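Local coordinates for putative (Helicobacter pylori, PDB 4O8S), which belongs to the nucleotidyltransferase superfamily, with an AbiEii-type family domain, and probably transfers a nucleotidyl group, at residues I68-I73 against Y85-A90. Numbering follows the deposited sequence.
Sequences IILNDI and YMVRYA
R88 O, in segment 85-90 of strand 82-91, receives two backbone N-H groups from segment 68-73 of strand 68-75, N71 N at 2.9 Å and D72 N at 3.2 Å, both from the same face of its carbonyl plane. Two residues set against one make a classic beta bulge: N71 is the extra residue, its phi/psi of -78/-53 departing from strand values, and the antiparallel register shifts by one between the L70-Y89 and D72-R88 pairs. The bond from D72 N is much straighter than that from N71 N (167° against 133° at the hydrogen), and R88 N returns a bond to D72 O. N71 also hydrogen-bonds through ND2 to OE1 of E97. Beyond the bulge, I69 and A90 exchange N-H and C=O groups in both directions.

Y89 CB lies 3.2 Å from I69 O. Y89 CG and CD2 then pass I68 CG2 obliquely, CD2 at 3.8 Å; V87 O sits at the ring edge, in plane, and Y89 OH is hydrogen-bonded to H9. On this same side of the sheet, the L70 and V87 side chains cross at about a right angle, and I73 CG2 rests obliquely by Y85 CD2.

Helix 56-63 packs over L70, I73 and Y85, while helix 4-19 meets I68 and Y89; strand 82-91 lies between strands 68-75 and 98-106, joining the bulged strand to the mixed sheet of the nucleotidyltransferase fold.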
ATOM      1  N   ILE A  68      12.756 -16.675  13.273  1.00 54.16           N
ATOM      2  CA  ILE A  68      11.339 -16.911  12.983  1.00 50.78           C
ATOM      3  C   ILE A  68      11.104 -18.402  12.781  1.00 48.44           C
ATOM      4  O   ILE A  68      11.894 -19.067  12.100  1.00 49.23           O
ATOM      5  CB  ILE A  68      10.876 -16.174  11.691  1.00 52.72           C
ATOM      6  CG1 ILE A  68      11.184 -14.671  11.775  1.00 46.97           C
ATOM      7  CG2 ILE A  68       9.382 -16.424  11.436  1.00 43.42           C
ATOM      8  CD1 ILE A  68      10.331 -13.924  12.804  1.00 45.85           C
ATOM      9  N   ILE A  69      10.034 -18.931  13.370  1.00 50.69           N
ATOM     10  CA  ILE A  69       9.653 -20.323  13.130  1.00 52.99           C
ATOM     11  C   ILE A  69       8.408 -20.392  12.266  1.00 46.79           C
ATOM     12  O   ILE A  69       7.370 -19.833  12.632  1.00 45.10           O
ATOM     13  CB  ILE A  69       9.346 -21.091  14.432  1.00 55.17           C
ATOM     14  CG1 ILE A  69      10.597 -21.204  15.306  1.00 61.40           C
ATOM     15  CG2 ILE A  69       8.806 -22.490  14.107  1.00 51.68           C
ATOM     16  CD1 ILE A  69      10.766 -20.066  16.292  1.00 63.83           C
ATOM     17  N   LEU A  70       8.508 -21.074  11.129  1.00 45.13           N
ATOM     18  CA  LEU A  70       7.345 -21.307  10.280  1.00 42.73           C
ATOM     19  C   LEU A  70       6.538 -22.488  10.791  1.00 48.07           C
ATOM     20  O   LEU A  70       6.974 -23.644  10.704  1.00 50.13           O
ATOM     21  CB  LEU A  70       7.772 -21.557   8.839  1.00 45.64           C
ATOM     22  CG  LEU A  70       6.637 -21.787   7.836  1.00 46.79           C
ATOM     23  CD1 LEU A  70       5.582 -20.674   7.908  1.00 42.26           C
ATOM     24  CD2 LEU A  70       7.215 -21.906   6.432  1.00 47.44           C
ATOM     25  N   ASN A  71       5.363 -22.195  11.334  1.00 53.26           N
ATOM     26  CA  ASN A  71       4.450 -23.244  11.785  1.00 53.34           C
ATOM     27  C   ASN A  71       3.681 -23.916  10.636  1.00 60.09           C
ATOM     28  O   ASN A  71       3.694 -25.147  10.498  1.00 60.91           O
ATOM     29  CB  ASN A  71       3.483 -22.688  12.834  1.00 51.91           C
ATOM     30  CG  ASN A  71       4.179 -22.384  14.150  1.00 56.03           C
ATOM     31  OD1 ASN A  71       5.298 -22.843  14.385  1.00 57.16           O
ATOM     32  ND2 ASN A  71       3.523 -21.611  15.014  1.00 56.52           N
ATOM     33  N   ASP A  72       3.027 -23.100   9.808  1.00 59.98           N
ATOM     34  CA  ASP A  72       2.162 -23.606   8.746  1.00 60.64           C
ATOM     35  C   ASP A  72       1.865 -22.523   7.697  1.00 55.63           C
ATOM     36  O   ASP A  72       1.866 -21.329   8.005  1.00 54.25           O
ATOM     37  CB  ASP A  72       0.846 -24.108   9.362  1.00 61.69           C
ATOM     38  CG  ASP A  72      -0.066 -24.780   8.346  1.00 67.31           C
ATOM     39  OD1 ASP A  72       0.431 -25.628   7.560  1.00 67.87           O
ATOM     40  OD2 ASP A  72      -1.282 -24.455   8.335  1.00 70.64           O
ATOM     41  N   ILE A  73       1.626 -22.941   6.457  1.00 42.20           N
ATOM     42  CA  ILE A  73       1.052 -22.042   5.458  1.00 39.67           C
ATOM     43  C   ILE A  73      -0.293 -22.592   5.006  1.00 41.45           C
ATOM     44  O   ILE A  73      -0.342 -23.613   4.314  1.00 43.39           O
ATOM     45  CB  ILE A  73       1.940 -21.900   4.213  1.00 39.81           C
ATOM     46  CG1 ILE A  73       3.361 -21.460   4.592  1.00 41.91           C
ATOM     47  CG2 ILE A  73       1.322 -20.894   3.217  1.00 33.32           C
ATOM     48  CD1 ILE A  73       4.323 -21.398   3.389  1.00 38.39           C
ATOM     49  N   TYR A  85      -3.007 -16.655   1.024  1.00 27.65           N
ATOM     50  CA  TYR A  85      -2.330 -17.546   1.942  1.00 27.76           C
ATOM     51  C   TYR A  85      -2.257 -16.941   3.338  1.00 34.08           C
ATOM     52  O   TYR A  85      -2.145 -15.715   3.487  1.00 30.98           O
ATOM     53  CB  TYR A  85      -0.911 -17.837   1.450  1.00 27.63           C
ATOM     54  CG  TYR A  85      -0.801 -18.323   0.026  1.00 30.84           C
ATOM     55  CD1 TYR A  85      -0.903 -17.433  -1.043  1.00 30.00           C
ATOM     56  CD2 TYR A  85      -0.554 -19.666  -0.258  1.00 33.54           C
ATOM     57  CE1 TYR A  85      -0.794 -17.864  -2.352  1.00 30.72           C
ATOM     58  CE2 TYR A  85      -0.436 -20.108  -1.582  1.00 32.42           C
ATOM     59  CZ  TYR A  85      -0.564 -19.198  -2.616  1.00 33.09           C
ATOM     60  OH  TYR A  85      -0.451 -19.602  -3.932  1.00 35.47           O
HETATM   61  N   MSE A  86      -2.334 -17.799   4.353  1.00 33.22           N
HETATM   62  CA  MSE A  86      -2.132 -17.395   5.739  1.00 34.64           C
HETATM   63  C   MSE A  86      -0.843 -18.037   6.224  1.00 37.69           C
HETATM   64  O   MSE A  86      -0.773 -19.254   6.430  1.00 37.24           O
HETATM   65  CB  MSE A  86      -3.320 -17.818   6.595  1.00 38.87           C
HETATM   66  CG  MSE A  86      -4.642 -17.332   6.008  1.00 47.71           C
HETATM   67 SE   MSE A  86      -4.648 -15.363   6.031  1.00 66.61          SE
HETATM   68  CE  MSE A  86      -5.806 -14.906   4.506  1.00 56.05           C
ATOM     69  N   VAL A  87       0.202 -17.224   6.347  1.00 34.30           N
ATOM     70  CA  VAL A  87       1.483 -17.716   6.827  1.00 35.85           C
ATOM     71  C   VAL A  87       1.517 -17.631   8.337  1.00 36.23           C
ATOM     72  O   VAL A  87       1.493 -16.538   8.899  1.00 40.98           O
ATOM     73  CB  VAL A  87       2.650 -16.914   6.245  1.00 33.36           C
ATOM     74  CG1 VAL A  87       3.954 -17.368   6.865  1.00 32.92           C
ATOM     75  CG2 VAL A  87       2.685 -17.084   4.726  1.00 33.52           C
ATOM     76  N   ARG A  88       1.560 -18.782   8.999  1.00 43.74           N
ATOM     77  CA  ARG A  88       1.522 -18.801  10.458  1.00 45.69           C
ATOM     78  C   ARG A  88       2.898 -19.117  11.028  1.00 44.01           C
ATOM     79  O   ARG A  88       3.584 -20.046  10.582  1.00 41.29           O
ATOM     80  CB  ARG A  88       0.454 -19.778  10.961  1.00 49.48           C
ATOM     81  CG  ARG A  88      -0.862 -19.626  10.206  1.00 54.89           C
ATOM     82  CD  ARG A  88      -2.005 -20.346  10.886  1.00 59.39           C
ATOM     83  NE  ARG A  88      -3.175 -20.445  10.013  1.00 63.93           N
ATOM     84  CZ  ARG A  88      -4.092 -19.487   9.870  1.00 62.96           C
ATOM     85  NH1 ARG A  88      -3.979 -18.339  10.536  1.00 58.83           N
ATOM     86  NH2 ARG A  88      -5.127 -19.675   9.055  1.00 62.12           N
ATOM     87  N   TYR A  89       3.312 -18.309  11.998  1.00 38.80           N
ATOM     88  CA  TYR A  89       4.698 -18.345  12.442  1.00 40.56           C
ATOM     89  C   TYR A  89       4.815 -17.930  13.893  1.00 40.60           C
ATOM     90  O   TYR A  89       3.903 -17.298  14.451  1.00 40.55           O
ATOM     91  CB  TYR A  89       5.564 -17.413  11.582  1.00 37.00           C
ATOM     92  CG  TYR A  89       5.312 -15.940  11.859  1.00 37.91           C
ATOM     93  CD1 TYR A  89       4.317 -15.242  11.180  1.00 35.69           C
ATOM     94  CD2 TYR A  89       6.072 -15.249  12.797  1.00 37.47           C
ATOM     95  CE1 TYR A  89       4.082 -13.905  11.436  1.00 34.64           C
ATOM     96  CE2 TYR A  89       5.844 -13.917  13.056  1.00 38.94           C
ATOM     97  CZ  TYR A  89       4.858 -13.247  12.373  1.00 33.69           C
ATOM     98  OH  TYR A  89       4.629 -11.919  12.643  1.00 34.28           O
ATOM     99  N   ALA A  90       5.953 -18.278  14.487  1.00 40.16           N
ATOM    100  CA  ALA A  90       6.314 -17.817  15.824  1.00 48.55           C
ATOM    101  C   ALA A  90       7.740 -17.283  15.760  1.00 49.31           C
ATOM    102  O   ALA A  90       8.396 -17.367  14.707  1.00 47.81           O
ATOM    103  CB  ALA A  90       6.212 -18.957  16.843  1.00 49.65           C
TER